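Local atomic coordinates of endonuclease V (Homo sapiens, PDB entry 6OZE), a protein that probably cleaves inosine-containing RNA as a metal-ion-dependent, inosine-specific endoribonuclease. Residues T25-W28 with Q29-P32; V61-F64 with P65-E68; A131-L134 with G135-D139; N158-H161 with K162-R166; A231-C234 with S235-I239. The protein carries 4 engineered substitutions. All blocks are in the same frame, centred on the assembly; numbering follows the deposited sequence.

All five contacts are local, each within one continuous piece of chain, so they differ mainly by where that piece sits. Interaction 3 is the buried one, the C-terminal part of the helix of a beta-alpha-beta unit, while interaction 4 is a surface helix about 31 Å away between centres, on the opposite side of the chain's centre. Interactions 1, 2 and 5 are partly buried. Interactions 2 and 5 are linked through helix 226-242, whose first turn touches the hairpin loop of interaction 2. A backbone carbonyl of interactions 2 and 4 helps bind a sodium ion; interaction 1 relies on a side-chain amide, interaction 3 on a threonine hydroxyl, and interaction 5 on a carboxylate facing a guanidinium.

Interaction 1: residues T25-W28 with Q29-P32; sequences TEAW and QRDP
Between A27 and R30 the backbone makes a short 3-10 turn, with Q29 N bonded to E26 O and R30 N to A27 O, both at 3.1 Å, before a weak bond from D31 N to W28 O closes the series. This turn lies in the loop between helix 3-17 and strand 39-47, and Q29 ties its start together. Beyond CG the Q29 chain is extended (chi2 169°), which carries its amide back over the chain that leads into the turn. There OE1 takes two backbone N-H groups, T25 N at 2.8 Å in the carbonyl plane and E26 N at 2.9 Å from above it, while NE2 goes to the carbonyl of R206. On the way, Q29 CG sits over the six-membered ring of W28, 3.3 Å from the centroid and almost on the ring normal, a close CH-pi contact. Replacing Q29 with an alanine would probably leave the T25 and E26 amides without their shared acceptor and uncover that face of the indole. E26 turns its carboxylate aside, where OE2 accepts from T25 OG1 on its anti side and forms a salt bridge with R206, which also bonds T25 OG1. R30 bends at chi3 (-77°) and folds back along the turn, bringing one face of its guanidinium over E26 O, which stands 3.7 Å above the R30 plane.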
loop_
_atom_site.group_PDB
_atom_site.type_symbol
_atom_site.label_atom_id
_atom_site.label_comp_id
_atom_site.label_asym_id
_atom_site.label_seq_id
_atom_site.Cartn_x
_atom_site.Cartn_y
_atom_site.Cartn_z
ATOM N N THR A 25 6.626 15.923 -2.131
ATOM C CA THR A 25 8.013 16.354 -2.096
ATOM C C THR A 25 8.685 16.378 -3.460
ATOM O O THR A 25 9.805 16.890 -3.565
ATOM C CB THR A 25 8.837 15.473 -1.133
ATOM O OG1 THR A 25 8.807 14.108 -1.563
ATOM C CG2 THR A 25 8.276 15.551 0.285
ATOM N N GLU A 26 8.037 15.868 -4.508
ATOM C CA GLU A 26 8.638 15.770 -5.831
ATOM C C GLU A 26 7.818 16.571 -6.830
ATOM O O GLU A 26 6.588 16.626 -6.728
ATOM C CB GLU A 26 8.678 14.318 -6.297
ATOM C CG GLU A 26 9.185 13.350 -5.230
ATOM C CD GLU A 26 10.559 13.728 -4.714
ATOM O OE1 GLU A 26 11.443 14.054 -5.539
ATOM O OE2 GLU A 26 10.749 13.723 -3.480
ATOM N N ALA A 27 8.510 17.183 -7.796
ATOM C CA ALA A 27 7.827 17.974 -8.815
ATOM C C ALA A 27 6.786 17.147 -9.561
ATOM O O ALA A 27 5.713 17.659 -9.903
ATOM C CB ALA A 27 8.842 18.565 -9.793
ATOM N N TRP A 28 7.077 15.869 -9.822
ATOM C CA TRP A 28 6.142 15.070 -10.611
ATOM C C TRP A 28 4.803 14.905 -9.908
ATOM O O TRP A 28 3.776 14.738 -10.568
ATOM C CB TRP A 28 6.737 13.713 -11.006
ATOM C CG TRP A 28 7.045 12.767 -9.867
ATOM C CD1 TRP A 28 8.273 12.543 -9.307
ATOM C CD2 TRP A 28 6.126 11.906 -9.171
ATOM N NE1 TRP A 28 8.176 11.603 -8.305
ATOM C CE2 TRP A 28 6.872 11.194 -8.200
ATOM C CE3 TRP A 28 4.749 11.665 -9.275
ATOM C CZ2 TRP A 28 6.285 10.274 -7.326
ATOM C CZ3 TRP A 28 4.166 10.745 -8.410
ATOM C CH2 TRP A 28 4.940 10.052 -7.450
ATOM N N GLN A 29 4.791 14.963 -8.575
ATOM C CA GLN A 29 3.551 14.777 -7.834
ATOM C C GLN A 29 2.619 15.967 -7.964
ATOM O O GLN A 29 1.415 15.823 -7.730
ATOM C CB GLN A 29 3.871 14.538 -6.355
ATOM C CG GLN A 29 4.665 13.273 -6.099
ATOM C CD GLN A 29 5.173 13.214 -4.683
ATOM O OE1 GLN A 29 5.703 14.200 -4.171
ATOM N NE2 GLN A 29 5.000 12.064 -4.027
ATOM N N ARG A 30 3.151 17.134 -8.318
ATOM C CA ARG A 30 2.384 18.364 -8.406
ATOM C C ARG A 30 1.970 18.685 -9.835
ATOM O O ARG A 30 1.485 19.788 -10.099
ATOM C CB ARG A 30 3.168 19.525 -7.789
ATOM C CG ARG A 30 3.574 19.275 -6.328
ATOM C CD ARG A 30 4.318 20.454 -5.725
ATOM N NE ARG A 30 5.706 20.533 -6.174
ATOM C CZ ARG A 30 6.746 20.093 -5.471
ATOM N NH1 ARG A 30 6.563 19.542 -4.280
ATOM N NH2 ARG A 30 7.974 20.208 -5.960
ATOM N N ASP A 31 2.162 17.754 -10.761
ATOM C CA ASP A 31 1.749 17.938 -12.145
ATOM C C ASP A 31 0.492 17.129 -12.420
ATOM O O ASP A 31 0.392 15.979 -11.988
ATOM C CB ASP A 31 2.849 17.449 -13.083
ATOM C CG ASP A 31 2.528 17.725 -14.533
ATOM O OD1 ASP A 31 2.743 18.872 -14.977
ATOM O OD2 ASP A 31 2.038 16.805 -15.220
ATOM N N PRO A 32 -0.477 17.705 -13.142
ATOM C CA PRO A 32 -1.749 16.992 -13.358
ATOM C C PRO A 32 -1.599 15.631 -14.018
ATOM O O PRO A 32 -2.301 14.685 -13.639
ATOM C CB PRO A 32 -2.559 17.975 -14.212
ATOM C CG PRO A 32 -2.010 19.322 -13.836
ATOM C CD PRO A 32 -0.540 19.108 -13.583
#

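Interaction 2: residues V61-F64 with P65-E68; sequences VLSF and PELE. With NA (sodium ion), chain G.
The F64 ring carries P65 on one face, with P65 CA 3.6 Å from the ring centroid in a CH-pi contact, while a sodium-bound water lies in plane at its edge. L67 CD2 comes to the same ring obliquely. Two features make this contact: the F64-P65 peptide is cis, which folds the proline back on the residue before it, and F64 CG is anti to its backbone N (chi1 -175°), beside the carbonyl carbon, which sets the ring against the proline. The F64 carbonyl oxygen faces the other way and binds the sodium ion at 2.7 Å, a site completed by three waters, L37 O and Q38 OE1. Behind this corner S63 gathers the loop. Its N-H gives a bond to E68 O at 2.8 Å in the carbonyl plane, its carbonyl accepts from L67 N at 2.8 Å from above the plane, and its hydroxyl OG accepts from E68 N at 3.1 Å. L67 has positive phi (62°) within the reversal. The amide N of E66 is buried with no partner. The whole is the connection of a beta hairpin, from strand 54-63 into its antiparallel neighbour 69-78. L62 and L67 meet E226 at the start of helix 226-242, and F64 packs on V40 of strand 39-47 and on F34 and C219 of nearby loops.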
loop_
_atom_site.group_PDB
_atom_site.type_symbol
_atom_site.label_atom_id
_atom_site.label_comp_id
_atom_site.label_asym_id
_atom_site.label_seq_id
_atom_site.Cartn_x
_atom_site.Cartn_y
_atom_site.Cartn_z
ATOM N N VAL A 61 8.119 -3.367 -10.497
ATOM C CA VAL A 61 8.213 -1.990 -10.972
ATOM C C VAL A 61 7.599 -1.936 -12.360
ATOM O O VAL A 61 7.890 -2.789 -13.206
ATOM C CB VAL A 61 9.665 -1.484 -11.005
ATOM C CG1 VAL A 61 9.704 -0.015 -11.451
ATOM C CG2 VAL A 61 10.322 -1.674 -9.626
ATOM N N LEU A 62 6.734 -0.946 -12.589
ATOM C CA LEU A 62 6.086 -0.751 -13.873
ATOM C C LEU A 62 6.476 0.604 -14.454
ATOM O O LEU A 62 6.698 1.577 -13.727
ATOM C CB LEU A 62 4.550 -0.789 -13.735
ATOM C CG LEU A 62 3.860 -2.146 -13.600
ATOM C CD1 LEU A 62 4.292 -2.923 -12.366
ATOM C CD2 LEU A 62 2.343 -1.942 -13.603
ATOM N N SER A 63 6.565 0.659 -15.771
ATOM C CA SER A 63 6.726 1.943 -16.427
ATOM C C SER A 63 5.457 2.767 -16.253
ATOM O O SER A 63 4.369 2.233 -16.037
ATOM C CB SER A 63 7.010 1.724 -17.903
ATOM O OG SER A 63 5.967 0.990 -18.523
ATOM N N PHE A 64 5.610 4.082 -16.322
ATOM C CA PHE A 64 4.466 4.969 -16.228
ATOM C C PHE A 64 4.575 6.007 -17.331
ATOM O O PHE A 64 5.642 6.599 -17.512
ATOM C CB PHE A 64 4.447 5.690 -14.869
ATOM C CG PHE A 64 3.219 6.534 -14.673
ATOM C CD1 PHE A 64 3.199 7.858 -15.083
ATOM C CD2 PHE A 64 2.082 5.986 -14.115
ATOM C CE1 PHE A 64 2.053 8.627 -14.928
ATOM C CE2 PHE A 64 0.925 6.760 -13.956
ATOM C CZ PHE A 64 0.927 8.082 -14.362
ATOM N N PRO A 65 3.478 6.292 -18.056
ATOM C CA PRO A 65 2.110 5.810 -17.832
ATOM C C PRO A 65 1.741 4.496 -18.525
ATOM O O PRO A 65 0.573 4.083 -18.467
ATOM C CB PRO A 65 1.270 6.946 -18.424
ATOM C CG PRO A 65 2.102 7.434 -19.544
ATOM C CD PRO A 65 3.517 7.381 -19.047
ATOM N N GLU A 66 2.704 3.846 -19.179
ATOM C CA GLU A 66 2.385 2.653 -19.959
ATOM C C GLU A 66 1.960 1.470 -19.092
ATOM O O GLU A 66 1.251 0.579 -19.580
ATOM C CB GLU A 66 3.579 2.250 -20.822
ATOM C CG GLU A 66 3.958 3.281 -21.876
ATOM C CD GLU A 66 4.962 4.311 -21.377
ATOM O OE1 GLU A 66 5.300 4.301 -20.169
ATOM O OE2 GLU A 66 5.416 5.132 -22.206
ATOM N N LEU A 67 2.416 1.417 -17.838
ATOM C CA LEU A 67 2.067 0.344 -16.901
ATOM C C LEU A 67 2.534 -1.030 -17.386
ATOM O O LEU A 67 1.813 -2.027 -17.273
ATOM C CB LEU A 67 0.578 0.354 -16.533
ATOM C CG LEU A 67 0.080 1.668 -15.924
ATOM C CD1 LEU A 67 -1.438 1.593 -15.726
ATOM C CD2 LEU A 67 0.797 1.955 -14.605
ATOM N N GLU A 68 3.751 -1.093 -17.933
ATOM C CA GLU A 68 4.369 -2.359 -18.319
ATOM C C GLU A 68 5.364 -2.776 -17.253
ATOM O O GLU A 68 6.090 -1.941 -16.708
ATOM C CB GLU A 68 5.107 -2.233 -19.651
ATOM C CG GLU A 68 4.170 -2.004 -20.831
ATOM C CD GLU A 68 3.193 -3.152 -21.021
ATOM O OE1 GLU A 68 3.649 -4.307 -21.173
ATOM O OE2 GLU A 68 1.969 -2.901 -21.004
HETATM NA NA NA G . 6.317 9.228 -17.537
HETATM O O HOH W 1 7.193 6.165 -19.378
HETATM O O HOH W 2 6.461 8.922 -20.086
HETATM O O HOH W 3 4.412 10.693 -16.789
HETATM O O HOH W 4 6.983 11.937 -17.675
#

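Interaction 3: residues A131-L134 with G135-D139; sequences ASHL and GVLTD. Engineered in segment 131-134: S132 (natural residue Cys).
T138 places OG1 between its own backbone N and carbonyl carbon (chi1 61°), turned back onto L134 O, while L134 holds CG anti to the backbone N (chi1 -178°) and sends CD1 to the methyl of the same threonine. The pair sits in the last turns of helix 130-138, the helix of a beta-alpha-beta crossover between parallel strands 115-118 and 142-146. L134 O therefore accepts twice from one residue, from OG1 at 2.8 Å and from T138 N at 2.9 Å, and the two donors reach it from opposite faces of its carbonyl plane. T138 CG2 meanwhile rests 3.7 Å from L134 CD1. A valine in place of T138 would probably cost L134 O its second donor, and L140 N its weak acceptor. The i, i+4 pair one residue earlier, H133 and L137, lies side by side and points the same way: L137 CD1 meets the imidazole at its edge, 3.6 Å from H133 CD2. Helix 89-106 covers both, F90 meeting the histidine edge-to-face and V93 and L97 touching L137, and it reaches L134 through L96; L134 packs in addition on L115 of strand 115-118. The helix ends in a Schellman motif at D139, whose phi is positive; there L140 N reaches back to G135 O, and the inner bond, D139 N to V136 O, is weak at 3.4 Å.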
loop_
_atom_site.group_PDB
_atom_site.type_symbol
_atom_site.label_atom_id
_atom_site.label_comp_id
_atom_site.label_asym_id
_atom_site.label_seq_id
_atom_site.Cartn_x
_atom_site.Cartn_y
_atom_site.Cartn_z
ATOM N N ALA A 131 2.070 0.863 4.802
ATOM C CA ALA A 131 2.540 1.768 3.758
ATOM C C ALA A 131 3.380 2.904 4.341
ATOM O O ALA A 131 4.354 3.344 3.717
ATOM C CB ALA A 131 1.348 2.317 2.961
ATOM N N SER A 132 3.012 3.401 5.521
ATOM C CA SER A 132 3.792 4.456 6.159
ATOM C C SER A 132 5.091 3.905 6.719
ATOM O O SER A 132 6.141 4.557 6.643
ATOM C CB SER A 132 2.994 5.061 7.307
ATOM O OG SER A 132 1.911 5.807 6.780
ATOM N N HIS A 133 5.018 2.714 7.309
ATOM C CA HIS A 133 6.180 2.087 7.921
ATOM C C HIS A 133 7.217 1.758 6.853
ATOM O O HIS A 133 8.410 2.050 7.019
ATOM C CB HIS A 133 5.685 0.829 8.636
ATOM C CG HIS A 133 6.583 0.317 9.725
ATOM N ND1 HIS A 133 6.075 -0.159 10.913
ATOM C CD2 HIS A 133 7.928 0.194 9.810
ATOM C CE1 HIS A 133 7.071 -0.567 11.685
ATOM N NE2 HIS A 133 8.205 -0.347 11.044
ATOM N N LEU A 134 6.772 1.178 5.732
ATOM C CA LEU A 134 7.686 0.915 4.627
ATOM C C LEU A 134 8.188 2.217 4.012
ATOM O O LEU A 134 9.369 2.329 3.660
ATOM C CB LEU A 134 6.986 0.044 3.576
ATOM C CG LEU A 134 7.822 -0.355 2.363
ATOM C CD1 LEU A 134 8.986 -1.282 2.769
ATOM C CD2 LEU A 134 6.929 -1.034 1.342
ATOM N N GLY A 135 7.306 3.218 3.868
ATOM C CA GLY A 135 7.730 4.477 3.272
ATOM C C GLY A 135 8.820 5.180 4.060
ATOM O O GLY A 135 9.802 5.669 3.494
ATOM N N VAL A 136 8.665 5.267 5.382
ATOM C CA VAL A 136 9.659 5.969 6.195
ATOM C C VAL A 136 11.004 5.253 6.136
ATOM O O VAL A 136 12.064 5.886 6.075
ATOM C CB VAL A 136 9.150 6.136 7.643
ATOM C CG1 VAL A 136 10.289 6.480 8.588
ATOM C CG2 VAL A 136 8.069 7.217 7.707
ATOM N N LEU A 137 10.979 3.913 6.170
ATOM C CA LEU A 137 12.228 3.158 6.210
ATOM C C LEU A 137 12.929 3.120 4.854
ATOM O O LEU A 137 14.160 3.155 4.810
ATOM C CB LEU A 137 11.966 1.752 6.749
ATOM C CG LEU A 137 11.673 1.675 8.250
ATOM C CD1 LEU A 137 11.315 0.248 8.630
ATOM C CD2 LEU A 137 12.862 2.157 9.081
ATOM N N THR A 138 12.180 3.069 3.749
ATOM C CA THR A 138 12.793 3.181 2.426
ATOM C C THR A 138 13.059 4.625 2.023
ATOM O O THR A 138 13.832 4.854 1.084
ATOM C CB THR A 138 11.900 2.562 1.349
ATOM O OG1 THR A 138 10.648 3.253 1.306
ATOM C CG2 THR A 138 11.654 1.081 1.626
ATOM N N ASP A 139 12.447 5.592 2.721
ATOM C CA ASP A 139 12.413 7.001 2.308
ATOM C C ASP A 139 11.942 7.153 0.865
ATOM O O ASP A 139 12.520 7.896 0.076
ATOM C CB ASP A 139 13.739 7.715 2.536
ATOM C CG ASP A 139 13.569 9.218 2.647
ATOM O OD1 ASP A 139 12.472 9.670 3.058
ATOM O OD2 ASP A 139 14.527 9.942 2.315
#

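Interaction 4: residues N158-H161 with K162-R166; sequences NALH and KEKIR. With NA (sodium ion), chain F.
H161 leaves the helix with CG anti to its backbone N (chi1 -166°), and its atoms meet first K162, then I165. CB lies 3.2 Å from K162 N, a consequence of the chain itself. Further out, CD2 meets I165 CD1 at 3.6 Å, the isoleucine coming to the ring obliquely, and NE2 is also near that methyl but spends its polarity on the hydroxyl of Y200. On the other nitrogen, ND1 has a water at 2.9 Å in the plane of the ring, which also accepts from K164 NZ. The rings of F175 and Y200 enclose the imidazole further, and I165 shares F175, so this face of helix 159-167 is the one laid against strand 174-178. K164 lies beside it, touching F175, and exposed L160 rests its CD1 3.7 Å from K164 CD in the lysine conformer described here. N158 is the N-cap: its OD1 accepts from H161 N at 3.0 Å, with a nearly straight N-H...O angle of 163°. K162 N bonds to N158 O, and its amine turns back to N157. Farther along, E163 OE2 takes R166 NE at 2.7 Å, within the guanidinium plane, as a salt bridge. At the far end R166 O binds a sodium ion at 2.3 Å, together with L168 O, Q169 OE1 and waters. An amide oxygen thus receives an N-H at the helix start, and a cation meets the R166 carbonyl directly and that of I165 through a water, consistent with stabilising both ends of the helix dipole.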
loop_
_atom_site.group_PDB
_atom_site.type_symbol
_atom_site.label_atom_id
_atom_site.label_comp_id
_atom_site.label_asym_id
_atom_site.label_seq_id
_atom_site.Cartn_x
_atom_site.Cartn_y
_atom_site.Cartn_z
ATOM N N ASN A 158 -21.010 2.041 7.613
ATOM C CA ASN A 158 -22.370 2.221 8.085
ATOM C C ASN A 158 -23.263 2.695 6.938
ATOM O O ASN A 158 -22.862 2.703 5.773
ATOM C CB ASN A 158 -22.394 3.180 9.277
ATOM C CG ASN A 158 -21.726 4.508 8.967
ATOM O OD1 ASN A 158 -21.370 4.792 7.818
ATOM N ND2 ASN A 158 -21.570 5.341 9.991
ATOM N N ALA A 159 -24.488 3.091 7.283
ATOM C CA ALA A 159 -25.418 3.532 6.249
ATOM C C ALA A 159 -24.856 4.710 5.464
ATOM O O ALA A 159 -24.952 4.744 4.231
ATOM C CB ALA A 159 -26.774 3.865 6.859
ATOM N N LEU A 160 -24.254 5.683 6.158
ATOM C CA LEU A 160 -23.628 6.812 5.465
ATOM C C LEU A 160 -22.593 6.346 4.445
ATOM O O LEU A 160 -22.572 6.798 3.290
ATOM C CB LEU A 160 -22.987 7.756 6.482
ATOM C CG LEU A 160 -22.090 8.845 5.901
ATOM C CD1 LEU A 160 -22.937 9.870 5.174
ATOM C CD2 LEU A 160 -21.264 9.513 6.982
ATOM N N HIS A 161 -21.702 5.453 4.865
ATOM C CA HIS A 161 -20.666 4.977 3.970
ATOM C C HIS A 161 -21.263 4.317 2.734
ATOM O O HIS A 161 -20.811 4.563 1.613
ATOM C CB HIS A 161 -19.764 3.998 4.724
ATOM C CG HIS A 161 -18.490 3.702 4.005
ATOM N ND1 HIS A 161 -17.512 4.653 3.813
ATOM C CD2 HIS A 161 -18.048 2.576 3.398
ATOM C CE1 HIS A 161 -16.511 4.118 3.132
ATOM N NE2 HIS A 161 -16.810 2.859 2.869
ATOM N N LYS A 162 -22.305 3.502 2.919
ATOM C CA LYS A 162 -22.916 2.822 1.778
ATOM C C LYS A 162 -23.615 3.793 0.824
ATOM O O LYS A 162 -23.575 3.604 -0.398
ATOM C CB LYS A 162 -23.857 1.725 2.266
ATOM C CG LYS A 162 -23.107 0.588 2.967
ATOM C CD LYS A 162 -24.051 -0.430 3.582
ATOM C CE LYS A 162 -23.273 -1.598 4.185
ATOM N NZ LYS A 162 -22.363 -1.167 5.284
ATOM N N GLU A 163 -24.274 4.831 1.347
ATOM C CA GLU A 163 -24.895 5.801 0.451
ATOM C C GLU A 163 -23.850 6.607 -0.312
ATOM O O GLU A 163 -24.041 6.930 -1.491
ATOM C CB GLU A 163 -25.804 6.720 1.245
ATOM C CG GLU A 163 -26.969 6.019 1.941
ATOM C CD GLU A 163 -27.974 5.365 0.993
ATOM O OE1 GLU A 163 -29.008 4.879 1.492
ATOM O OE2 GLU A 163 -27.749 5.326 -0.237
ATOM N N LYS A 164 -22.723 6.925 0.331
ATOM C CA LYS A 164 -21.677 7.635 -0.393
ATOM C C LYS A 164 -21.097 6.772 -1.508
ATOM O O LYS A 164 -20.742 7.291 -2.575
ATOM C CB LYS A 164 -20.618 8.162 0.578
ATOM C CG LYS A 164 -21.149 9.320 1.425
ATOM C CD LYS A 164 -20.299 9.565 2.658
ATOM C CE LYS A 164 -18.967 10.193 2.300
ATOM N NZ LYS A 164 -18.073 10.269 3.498
ATOM N N ILE A 165 -20.998 5.461 -1.285
ATOM C CA ILE A 165 -20.558 4.561 -2.346
ATOM C C ILE A 165 -21.580 4.527 -3.470
ATOM O O ILE A 165 -21.223 4.559 -4.655
ATOM C CB ILE A 165 -20.290 3.163 -1.770
ATOM C CG1 ILE A 165 -19.072 3.197 -0.843
ATOM C CG2 ILE A 165 -20.109 2.158 -2.894
ATOM C CD1 ILE A 165 -18.855 1.915 -0.059
ATOM N N ARG A 166 -22.871 4.494 -3.119
ATOM C CA ARG A 166 -23.911 4.525 -4.145
ATOM C C ARG A 166 -23.718 5.697 -5.100
ATOM O O ARG A 166 -23.923 5.562 -6.310
ATOM C CB ARG A 166 -25.297 4.588 -3.501
ATOM C CG ARG A 166 -26.425 4.796 -4.517
ATOM C CD ARG A 166 -27.811 4.792 -3.896
ATOM N NE ARG A 166 -27.988 5.827 -2.880
ATOM C CZ ARG A 166 -28.323 7.086 -3.136
ATOM N NH1 ARG A 166 -28.462 7.948 -2.137
ATOM N NH2 ARG A 166 -28.537 7.481 -4.386
HETATM NA NA NA F . -23.257 4.685 -8.345
HETATM O O HOH W 5 -17.788 7.333 4.964
HETATM O O HOH W 6 -22.100 3.223 -7.026
HETATM O O HOH W 7 -25.525 3.697 -8.443
HETATM O O HOH W 8 -22.722 3.193 -10.282
#

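Interaction 5: residues A231-C234 with S235-I239; sequences ADIC and SREHI
Regular alpha-helical bonds join 231-234 to 235-239, with S235 N to A231 O and R236 N to D232 O at 3.0 Å, and E237 N to I233 O and H238 N to C234 O at 2.9 Å. One turn of this helix, 226-242, separates D232 from R236. D232 CG is anti to its backbone N (chi1 -176°), and the bend of R236 at chi3 (-61°) turns the guanidinium back beside the carboxylate. The two planes are 50° apart and OD2 stands over one face of the guanidinium, 3.0 Å from R236 NH2. No N-H points at the oxygen, so this salt bridge rests on charge alone; D232 is modelled in two conformers, and the pairing is described for one of them. I233 lies at the guanidinium's edge, with CG1 near the plane and 3.5 Å from NH2. The same isoleucine runs side by side with E237, its CG2 3.5 Å from E237 OE2, so its two branches touch two oppositely charged side chains. C234, S235 and H238 meet the strands of this RNase H-like fold, C234 packing on S58 and V60 of strand 54-63 and on E72 and S74 of strand 69-78. D232 also touches D44 and S46 of strand 39-47, while R236, I233 and E237 make the charged and apolar contacts along the helix. The chemistry differs accordingly: the charges of D232 and R236 attract without a directed bond, whereas S235 OG is fixed by hydrogen bonds to S58 and D44, tying the helix to the sheet.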
loop_
_atom_site.group_PDB
_atom_site.type_symbol
_atom_site.label_atom_id
_atom_site.label_comp_id
_atom_site.label_asym_id
_atom_site.label_seq_id
_atom_site.Cartn_x
_atom_site.Cartn_y
_atom_site.Cartn_z
ATOM N N ALA A 231 1.907 -7.315 -8.446
ATOM C CA ALA A 231 2.630 -7.901 -7.317
ATOM C C ALA A 231 1.833 -9.048 -6.712
ATOM O O ALA A 231 2.419 -10.068 -6.319
ATOM C CB ALA A 231 2.967 -6.824 -6.282
ATOM N N ASP A 232 0.503 -8.917 -6.669
ATOM C CA ASP A 232 -0.332 -10.003 -6.167
ATOM C C ASP A 232 -0.207 -11.235 -7.057
ATOM O O ASP A 232 -0.068 -12.359 -6.552
ATOM C CB ASP A 232 -1.788 -9.550 -6.080
ATOM C CG ASP A 232 -2.687 -10.615 -5.483
ATOM O OD1 ASP A 232 -2.595 -10.859 -4.260
ATOM O OD2 ASP A 232 -3.477 -11.216 -6.238
ATOM N N ILE A 233 -0.266 -11.047 -8.374
ATOM C CA ILE A 233 -0.120 -12.153 -9.315
ATOM C C ILE A 233 1.243 -12.804 -9.156
ATOM O O ILE A 233 1.353 -14.033 -9.119
ATOM C CB ILE A 233 -0.355 -11.665 -10.755
ATOM C CG1 ILE A 233 -1.827 -11.273 -10.946
ATOM C CG2 ILE A 233 0.050 -12.741 -11.772
ATOM C CD1 ILE A 233 -2.106 -10.493 -12.211
ATOM N N CYS A 234 2.306 -11.995 -9.059
ATOM C CA CYS A 234 3.643 -12.571 -8.881
ATOM C C CYS A 234 3.715 -13.449 -7.632
ATOM O O CYS A 234 4.315 -14.537 -7.657
ATOM C CB CYS A 234 4.678 -11.450 -8.790
ATOM S SG CYS A 234 5.141 -10.770 -10.384
ATOM N N SER A 235 3.135 -12.991 -6.522
ATOM C CA SER A 235 3.203 -13.788 -5.298
ATOM C C SER A 235 2.436 -15.094 -5.452
ATOM O O SER A 235 2.909 -16.156 -5.017
ATOM C CB SER A 235 2.651 -13.018 -4.104
ATOM O OG SER A 235 3.508 -11.976 -3.730
ATOM N N ARG A 236 1.242 -15.034 -6.039
ATOM C CA ARG A 236 0.451 -16.250 -6.217
ATOM C C ARG A 236 1.175 -17.238 -7.117
ATOM O O ARG A 236 1.258 -18.435 -6.800
ATOM C CB ARG A 236 -0.929 -15.909 -6.778
ATOM C CG ARG A 236 -1.889 -15.410 -5.709
ATOM C CD ARG A 236 -3.270 -15.148 -6.282
ATOM N NE ARG A 236 -3.230 -14.127 -7.321
ATOM C CZ ARG A 236 -4.305 -13.598 -7.891
ATOM N NH1 ARG A 236 -5.517 -13.990 -7.523
ATOM N NH2 ARG A 236 -4.166 -12.670 -8.827
ATOM N N GLU A 237 1.761 -16.750 -8.212
ATOM C CA GLU A 237 2.493 -17.639 -9.106
ATOM C C GLU A 237 3.708 -18.241 -8.413
ATOM O O GLU A 237 4.015 -19.424 -8.601
ATOM C CB GLU A 237 2.951 -16.889 -10.355
ATOM C CG GLU A 237 1.828 -16.479 -11.290
ATOM C CD GLU A 237 2.335 -15.698 -12.488
ATOM O OE1 GLU A 237 3.518 -15.293 -12.478
ATOM O OE2 GLU A 237 1.549 -15.490 -13.437
ATOM N N HIS A 238 4.431 -17.431 -7.633
ATOM C CA HIS A 238 5.628 -17.944 -6.969
ATOM C C HIS A 238 5.274 -19.005 -5.939
ATOM O O HIS A 238 5.991 -19.995 -5.791
ATOM C CB HIS A 238 6.385 -16.799 -6.303
ATOM C CG HIS A 238 7.786 -17.138 -5.938
ATOM N ND1 HIS A 238 8.764 -17.376 -6.881
ATOM C CD2 HIS A 238 8.375 -17.304 -4.731
ATOM C CE1 HIS A 238 9.899 -17.664 -6.268
ATOM N NE2 HIS A 238 9.690 -17.625 -4.963
ATOM N N ILE A 239 4.172 -18.816 -5.216
ATOM C CA ILE A 239 3.735 -19.841 -4.265
ATOM C C ILE A 239 3.386 -21.132 -4.998
ATOM O O ILE A 239 3.779 -22.233 -4.587
ATOM C CB ILE A 239 2.541 -19.317 -3.444
ATOM C CG1 ILE A 239 3.015 -18.227 -2.479
ATOM C CG2 ILE A 239 1.809 -20.476 -2.743
ATOM C CD1 ILE A 239 1.875 -17.430 -1.871
#